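Local coordinates for DUF1611 domain-containing protein (Anabaena variabilis, PDB 2OBN) that is of unknown function but pairs a Rossmann-like domain with a P-loop domain that probably binds the phosphates of a nucleotide, at residues Leu30-Ala35 with Gly165-Ser170. The protein carries 2 engineered substitutions. Residues are numbered along the deposited sequence; the frame is centred on the assembly and turned at random.
Sequences LRYSEA and GKMSTS. With PO4 (phosphate ion), chain G.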
loop_
_atom_site.group_PDB
_atom_site.type_symbol
_atom_site.label_atom_id
_atom_site.label_comp_id
_atom_site.label_asym_id
_atom_site.label_seq_id
_atom_site.Cartn_x
_atom_site.Cartn_y
_atom_site.Cartn_z
ATOM N N LEU B 30 24.633 10.587 -7.899
ATOM C CA LEU B 30 25.874 11.364 -7.913
ATOM C C LEU B 30 26.446 11.522 -6.502
ATOM O O LEU B 30 27.658 11.564 -6.327
ATOM C CB LEU B 30 25.644 12.747 -8.531
ATOM C CG LEU B 30 25.369 12.769 -10.044
ATOM C CD1 LEU B 30 24.772 14.101 -10.445
ATOM C CD2 LEU B 30 26.630 12.454 -10.883
ATOM N N ARG B 31 25.579 11.621 -5.499
ATOM C CA ARG B 31 26.026 11.785 -4.122
ATOM C C ARG B 31 26.496 10.471 -3.497
ATOM O O ARG B 31 27.418 10.480 -2.683
ATOM C CB ARG B 31 24.916 12.437 -3.274
ATOM C CG ARG B 31 25.271 12.654 -1.807
ATOM C CD ARG B 31 24.180 13.393 -1.009
ATOM N NE ARG B 31 24.325 14.853 -1.098
ATOM C CZ ARG B 31 23.551 15.707 -1.784
ATOM N NH1 ARG B 31 22.471 15.314 -2.470
ATOM N NH2 ARG B 31 23.852 17.004 -1.757
ATOM N N TYR B 32 25.895 9.341 -3.872
ATOM C CA TYR B 32 26.227 8.092 -3.205
ATOM C C TYR B 32 26.786 6.915 -4.030
ATOM O O TYR B 32 27.411 6.034 -3.457
ATOM C CB TYR B 32 24.996 7.624 -2.431
ATOM C CG TYR B 32 24.548 8.548 -1.304
ATOM C CD1 TYR B 32 25.369 8.778 -0.199
ATOM C CD2 TYR B 32 23.287 9.137 -1.311
ATOM C CE1 TYR B 32 24.964 9.584 0.851
ATOM C CE2 TYR B 32 22.878 9.947 -0.269
ATOM C CZ TYR B 32 23.716 10.160 0.817
ATOM O OH TYR B 32 23.312 10.969 1.851
ATOM N N SER B 33 26.593 6.885 -5.346
ATOM C CA SER B 33 27.031 5.725 -6.132
ATOM C C SER B 33 28.542 5.555 -6.268
ATOM O O SER B 33 29.242 6.487 -6.655
ATOM C CB SER B 33 26.420 5.791 -7.528
ATOM O OG SER B 33 26.789 4.661 -8.296
ATOM N N GLU B 34 29.033 4.354 -5.961
ATOM C CA GLU B 34 30.449 4.014 -6.119
ATOM C C GLU B 34 30.758 3.624 -7.568
ATOM O O GLU B 34 31.900 3.333 -7.893
ATOM C CB GLU B 34 30.861 2.857 -5.188
ATOM C CG GLU B 34 30.934 3.183 -3.692
ATOM C CD GLU B 34 31.263 1.954 -2.835
ATOM N N ALA B 35 29.748 3.598 -8.434
ATOM C CA ALA B 35 29.943 3.255 -9.835
ATOM C C ALA B 35 30.761 4.330 -10.532
ATOM O O ALA B 35 30.747 5.477 -10.107
ATOM C CB ALA B 35 28.600 3.105 -10.534
ATOM N N GLY B 165 15.538 13.342 3.524
ATOM C CA GLY B 165 16.780 12.736 4.008
ATOM C C GLY B 165 16.645 11.414 4.748
ATOM O O GLY B 165 17.571 11.019 5.441
ATOM N N LYS B 166 15.503 10.742 4.636
ATOM C CA LYS B 166 15.314 9.438 5.294
ATOM C C LYS B 166 16.373 8.436 4.848
ATOM O O LYS B 166 16.937 7.749 5.687
ATOM C CB LYS B 166 13.911 8.864 5.052
ATOM C CG LYS B 166 12.778 9.666 5.710
ATOM C CD LYS B 166 11.421 8.988 5.591
ATOM C CE LYS B 166 10.896 8.915 4.142
ATOM N NZ LYS B 166 10.836 10.237 3.503
HETATM N N MSE B 167 16.667 8.396 3.546
HETATM C CA MSE B 167 17.669 7.477 2.999
HETATM C C MSE B 167 19.055 7.873 3.470
HETATM O O MSE B 167 19.849 7.019 3.878
HETATM C CB MSE B 167 17.653 7.447 1.474
HETATM C CG MSE B 167 18.473 6.291 0.910
HETATM SE SE MSE B 167 18.604 6.255 -1.032
HETATM C CE MSE B 167 19.832 7.657 -1.192
ATOM N N SER B 168 19.349 9.161 3.389
ATOM C CA SER B 168 20.608 9.690 3.879
ATOM C C SER B 168 20.874 9.284 5.331
ATOM O O SER B 168 21.986 8.865 5.667
ATOM C CB SER B 168 20.620 11.214 3.753
ATOM O OG SER B 168 20.499 11.571 2.395
ATOM N N THR B 169 19.846 9.414 6.172
ATOM C CA THR B 169 19.907 9.056 7.588
ATOM C C THR B 169 20.156 7.565 7.807
ATOM O O THR B 169 20.978 7.177 8.651
ATOM C CB THR B 169 18.596 9.464 8.274
ATOM O OG1 THR B 169 18.417 10.869 8.119
ATOM C CG2 THR B 169 18.599 9.152 9.744
ATOM N N SER B 170 19.448 6.725 7.057
ATOM C CA SER B 170 19.635 5.274 7.176
ATOM C C SER B 170 21.050 4.903 6.774
ATOM O O SER B 170 21.669 4.072 7.412
ATOM C CB SER B 170 18.638 4.501 6.298
ATOM O OG SER B 170 17.313 4.656 6.745
HETATM P P PO4 G . 13.950 10.713 1.420
HETATM O O1 PO4 G . 12.943 10.564 0.296
HETATM O O2 PO4 G . 14.600 9.363 1.691
HETATM O O3 PO4 G . 15.050 11.645 1.018
HETATM O O4 PO4 G . 13.309 11.213 2.682
#
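Y32, the last residue of helix 24-32, reaches helix 166-179 with its phenol group, and its OH meets S168 OG at 2.9 Å in a hydrogen bond that either hydroxyl could donate. The phenol oxygen lies in the ring plane, so S168 OG sits at the ring's edge; tyrosine supplies the reach, serine a short hydroxyl close to its helix. One ring face is covered by R31, whose CG sits 3.8 Å above the centre. M167, a selenomethionine, runs past Y32 in the opposite direction; its CG is anti to the backbone N (chi1 -168°), and the bend at its end brings CE to 3.8 Å from Y32 CD2. L196 of helix 191-197 touches both side chains. At the start of helix 166-179, M167 N donates to O2 of a phosphate, probably from the crystallisation liquor, at 2.9 Å. The long chain of K166, bent at chi3 and chi4, curls back so that NZ reaches phosphate O4 at 2.8 Å. G165 also offers its N; at its phi of 112° a CB would jam against the preceding carbonyl O. Backbone amides and a lysine ammonium round an anion at a helix start are the hallmark of a P-loop, in keeping with the family, and probably mark a nucleotide-phosphate site, here joined through Y32 to the Rossmann-like part.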